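Local structure of reducing-end xylose-releasing exo-oligoxylanase Rex8A (Paenibacillus barcinonensis, 6SUD) at residues Lys6-Phe18 with Ala274-Gln286. The protein hydrolyses xylooligosaccharides, linear or branched, releasing xylose from their reducing ends during xylan breakdown. The protein carries 1 engineered substitution. Residues are numbered along the deposited sequence; the frame is centred on the assembly and turned at random.
Sequences KGAYDTGTYANLF and ALDWEWFRKDPWQ
Ala8 N and Tyr9 N, at the start of the short helix 8-11, donate to Glu278 O and Trp279 O, carbonyls of the last turn of helix 268-280: an N-terminal helix start abuts the C-terminal end of a helix of the (alpha/alpha)6 barrel of glycoside hydrolase family 8, away from the xylose sites. Ala8 N to Glu278 O is 3.0 Å and nearly straight (177° at the hydrogen); Tyr9 N reaches a lone pair of Trp279 O at 2.9 Å. Packing is tight at the N-cap Gly7, whose CA makes a CA-H...O contact of 3.3 Å with Trp279 O. Beside it, Tyr9 CG sits 3.4 Å from Phe280 CE1, the two rings oblique with planes 37° apart. Trp279 NE1, which donates to Tyr377 O, lies 3.8 Å from Tyr14 CE2 at the edge of the tyrosine ring. The looser side is watery: Lys6 is exposed, and a water accepts from Arg281 NH2, weakly, and donates to Lys6 O, which lies over one guanidinium face. Arg281 NE and NH2 donate to Trp277 O and Glu278 O, both near the guanidinium plane, fixing its rotation. Glu278, bent at chi2 (55°), swings its carboxylate to the loop after helix 8-11, where Ala15 N meets OE2 at 2.9 Å from above the carboxylate plane.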
# COMPACT_ATOMS: atom_id res chain seq x y z
N LYS A 6 1.17 22.91 6.60
CA LYS A 6 0.40 21.95 7.45
C LYS A 6 -0.32 20.95 6.56
O LYS A 6 -1.00 21.35 5.59
CB LYS A 6 -0.66 22.63 8.33
CG LYS A 6 -0.13 23.59 9.37
CD LYS A 6 0.71 22.94 10.44
CE LYS A 6 1.15 23.96 11.47
NZ LYS A 6 2.01 23.36 12.51
N GLY A 7 -0.21 19.69 6.97
CA GLY A 7 -0.81 18.58 6.23
C GLY A 7 -2.28 18.41 6.56
O GLY A 7 -2.78 19.09 7.49
N ALA A 8 -2.95 17.53 5.82
CA ALA A 8 -4.38 17.18 6.02
C ALA A 8 -4.62 16.65 7.44
O ALA A 8 -5.74 16.84 7.98
CB ALA A 8 -4.82 16.19 4.98
N TYR A 9 -3.63 15.98 8.04
CA TYR A 9 -3.72 15.50 9.45
C TYR A 9 -4.07 16.68 10.37
O TYR A 9 -4.92 16.49 11.26
CB TYR A 9 -2.43 14.84 9.92
CG TYR A 9 -2.51 14.37 11.35
CD1 TYR A 9 -3.05 13.13 11.67
CD2 TYR A 9 -2.07 15.18 12.39
CE1 TYR A 9 -3.15 12.71 12.98
CE2 TYR A 9 -2.17 14.77 13.71
CZ TYR A 9 -2.71 13.53 14.01
OH TYR A 9 -2.80 13.13 15.31
N ASP A 10 -3.45 17.84 10.15
CA ASP A 10 -3.57 19.03 11.03
C ASP A 10 -4.80 19.86 10.66
O ASP A 10 -5.49 20.33 11.59
CB ASP A 10 -2.31 19.90 11.00
CG ASP A 10 -1.09 19.23 11.60
OD1 ASP A 10 -1.24 18.54 12.63
OD2 ASP A 10 0.00 19.41 11.03
N THR A 11 -5.06 20.06 9.36
CA THR A 11 -6.08 21.01 8.84
C THR A 11 -7.45 20.32 8.71
O THR A 11 -8.48 21.03 8.78
CB THR A 11 -5.63 21.61 7.50
OG1 THR A 11 -5.63 20.57 6.52
CG2 THR A 11 -4.26 22.24 7.57
N GLY A 12 -7.46 19.01 8.51
CA GLY A 12 -8.68 18.24 8.18
C GLY A 12 -9.13 18.49 6.74
O GLY A 12 -10.22 18.02 6.37
N THR A 13 -8.31 19.19 5.94
CA THR A 13 -8.61 19.55 4.53
C THR A 13 -7.77 18.68 3.59
O THR A 13 -6.54 18.68 3.72
CB THR A 13 -8.37 21.04 4.29
OG1 THR A 13 -9.31 21.73 5.12
CG2 THR A 13 -8.55 21.46 2.85
N TYR A 14 -8.43 18.01 2.64
CA TYR A 14 -7.80 17.08 1.67
C TYR A 14 -7.86 17.69 0.27
O TYR A 14 -8.95 18.10 -0.14
CB TYR A 14 -8.49 15.71 1.73
CG TYR A 14 -8.20 15.02 3.04
CD1 TYR A 14 -8.96 15.25 4.17
CD2 TYR A 14 -7.08 14.21 3.16
CE1 TYR A 14 -8.66 14.64 5.37
CE2 TYR A 14 -6.77 13.59 4.35
CZ TYR A 14 -7.56 13.80 5.46
OH TYR A 14 -7.22 13.19 6.63
N ALA A 15 -6.73 17.75 -0.43
CA ALA A 15 -6.65 18.19 -1.84
C ALA A 15 -7.54 17.29 -2.68
O ALA A 15 -7.41 16.05 -2.58
CB ALA A 15 -5.24 18.18 -2.36
N ASN A 16 -8.40 17.90 -3.50
CA ASN A 16 -9.21 17.17 -4.50
C ASN A 16 -8.63 17.58 -5.84
O ASN A 16 -9.00 18.66 -6.34
CB ASN A 16 -10.70 17.47 -4.34
CG ASN A 16 -11.58 16.77 -5.35
OD1 ASN A 16 -11.11 16.29 -6.38
ND2 ASN A 16 -12.88 16.72 -5.10
N LEU A 17 -7.68 16.80 -6.35
CA LEU A 17 -6.93 17.16 -7.58
C LEU A 17 -7.84 17.01 -8.79
O LEU A 17 -7.57 17.72 -9.76
CB LEU A 17 -5.67 16.31 -7.70
CG LEU A 17 -4.65 16.60 -6.61
CD1 LEU A 17 -3.30 16.02 -6.96
CD2 LEU A 17 -4.53 18.10 -6.41
N PHE A 18 -8.85 16.13 -8.76
CA PHE A 18 -9.82 16.03 -9.87
C PHE A 18 -10.57 17.37 -9.98
O PHE A 18 -10.72 17.88 -11.08
CB PHE A 18 -10.77 14.84 -9.70
CG PHE A 18 -10.15 13.47 -9.91
CD1 PHE A 18 -9.29 13.22 -10.98
CD2 PHE A 18 -10.48 12.41 -9.09
CE1 PHE A 18 -8.75 11.96 -11.17
CE2 PHE A 18 -9.94 11.15 -9.29
CZ PHE A 18 -9.08 10.92 -10.33
N ALA A 274 3.83 10.54 -1.91
CA ALA A 274 2.78 11.54 -2.21
C ALA A 274 1.76 11.61 -1.07
O ALA A 274 1.35 12.72 -0.72
CB ALA A 274 2.08 11.20 -3.49
N LEU A 275 1.34 10.47 -0.50
CA LEU A 275 0.31 10.47 0.56
C LEU A 275 0.92 11.02 1.86
O LEU A 275 0.23 11.79 2.55
CB LEU A 275 -0.30 9.08 0.72
CG LEU A 275 -1.58 9.00 1.56
CD1 LEU A 275 -2.70 9.87 1.00
CD2 LEU A 275 -2.03 7.56 1.67
N ASP A 276 2.18 10.70 2.17
CA ASP A 276 2.88 11.23 3.38
C ASP A 276 2.95 12.76 3.29
O ASP A 276 2.79 13.45 4.34
CB ASP A 276 4.30 10.68 3.51
CG ASP A 276 4.96 11.11 4.82
OD1 ASP A 276 4.33 10.93 5.87
OD2 ASP A 276 6.09 11.64 4.76
N TRP A 277 3.25 13.28 2.10
CA TRP A 277 3.29 14.75 1.86
C TRP A 277 1.89 15.33 2.11
O TRP A 277 1.78 16.29 2.88
CB TRP A 277 3.80 15.08 0.46
CG TRP A 277 3.80 16.55 0.22
CD1 TRP A 277 2.96 17.27 -0.57
CD2 TRP A 277 4.69 17.50 0.83
NE1 TRP A 277 3.27 18.59 -0.52
CE2 TRP A 277 4.32 18.77 0.33
CE3 TRP A 277 5.74 17.40 1.75
CZ2 TRP A 277 4.98 19.93 0.73
CZ3 TRP A 277 6.37 18.56 2.15
CH2 TRP A 277 6.01 19.81 1.64
N GLU A 278 0.85 14.73 1.51
CA GLU A 278 -0.55 15.20 1.66
C GLU A 278 -0.94 15.21 3.15
O GLU A 278 -1.46 16.24 3.62
CB GLU A 278 -1.50 14.35 0.80
CG GLU A 278 -2.96 14.73 0.95
CD GLU A 278 -3.35 16.17 0.70
OE1 GLU A 278 -2.51 16.95 0.20
OE2 GLU A 278 -4.53 16.52 1.00
N TRP A 279 -0.70 14.12 3.88
CA TRP A 279 -1.15 13.98 5.30
C TRP A 279 -0.32 14.84 6.25
O TRP A 279 -0.93 15.44 7.17
CB TRP A 279 -1.11 12.51 5.74
CG TRP A 279 -2.23 11.68 5.18
CD1 TRP A 279 -3.15 12.06 4.25
CD2 TRP A 279 -2.54 10.32 5.51
NE1 TRP A 279 -4.02 11.04 3.99
CE2 TRP A 279 -3.67 9.95 4.75
CE3 TRP A 279 -1.97 9.37 6.37
CZ2 TRP A 279 -4.23 8.68 4.81
CZ3 TRP A 279 -2.54 8.11 6.44
CH2 TRP A 279 -3.66 7.78 5.68
N PHE A 280 1.01 14.87 6.11
CA PHE A 280 1.93 15.38 7.17
C PHE A 280 2.80 16.55 6.68
O PHE A 280 3.25 17.30 7.57
CB PHE A 280 2.75 14.24 7.76
CG PHE A 280 1.90 13.28 8.54
CD1 PHE A 280 1.24 13.70 9.69
CD2 PHE A 280 1.72 11.98 8.14
CE1 PHE A 280 0.43 12.84 10.40
CE2 PHE A 280 0.88 11.12 8.83
CZ PHE A 280 0.25 11.54 9.98
N ARG A 281 3.06 16.67 5.37
CA ARG A 281 3.71 17.85 4.75
C ARG A 281 5.06 18.10 5.46
O ARG A 281 5.41 19.26 5.68
CB ARG A 281 2.76 19.06 4.85
CG ARG A 281 2.74 19.99 3.64
CD ARG A 281 2.13 19.37 2.39
NE ARG A 281 0.77 18.86 2.57
CZ ARG A 281 -0.35 19.58 2.49
NH1 ARG A 281 -0.31 20.88 2.25
NH2 ARG A 281 -1.52 18.98 2.67
N LYS A 282 5.82 17.04 5.78
CA LYS A 282 7.01 17.12 6.67
C LYS A 282 8.33 17.20 5.90
O LYS A 282 9.27 17.85 6.44
CB LYS A 282 7.05 15.94 7.65
CG LYS A 282 6.16 16.11 8.87
CD LYS A 282 6.33 14.98 9.86
CE LYS A 282 5.85 15.30 11.26
NZ LYS A 282 4.40 15.03 11.41
N ASP A 283 8.45 16.54 4.75
CA ASP A 283 9.74 16.42 4.01
C ASP A 283 9.56 16.98 2.61
O ASP A 283 9.04 16.29 1.71
CB ASP A 283 10.29 14.99 4.00
CG ASP A 283 11.57 14.88 3.18
OD1 ASP A 283 12.18 15.90 2.90
OD2 ASP A 283 11.95 13.79 2.86
N PRO A 284 10.03 18.22 2.36
CA PRO A 284 9.85 18.87 1.06
C PRO A 284 10.66 18.22 -0.07
O PRO A 284 10.39 18.50 -1.23
CB PRO A 284 10.20 20.35 1.33
CG PRO A 284 11.04 20.35 2.60
CD PRO A 284 10.76 19.05 3.34
N TRP A 285 11.61 17.33 0.24
CA TRP A 285 12.25 16.51 -0.82
C TRP A 285 11.16 15.73 -1.56
O TRP A 285 11.35 15.39 -2.75
CB TRP A 285 13.32 15.57 -0.24
CG TRP A 285 13.71 14.42 -1.12
CD1 TRP A 285 14.76 14.37 -2.00
CD2 TRP A 285 13.07 13.13 -1.19
NE1 TRP A 285 14.81 13.14 -2.59
CE2 TRP A 285 13.80 12.36 -2.11
CE3 TRP A 285 11.97 12.56 -0.55
CZ2 TRP A 285 13.44 11.05 -2.42
CZ3 TRP A 285 11.61 11.26 -0.85
CH2 TRP A 285 12.34 10.52 -1.78
N GLN A 286 10.04 15.44 -0.88
CA GLN A 286 8.94 14.61 -1.44
C GLN A 286 8.37 15.28 -2.70
O GLN A 286 8.04 14.58 -3.68
CB GLN A 286 7.90 14.33 -0.36
CG GLN A 286 8.43 13.41 0.73
CD GLN A 286 7.42 13.10 1.81
OE1 GLN A 286 6.43 13.81 1.99
NE2 GLN A 286 7.71 12.05 2.57
O HOH W 1 -3.77 20.56 4.41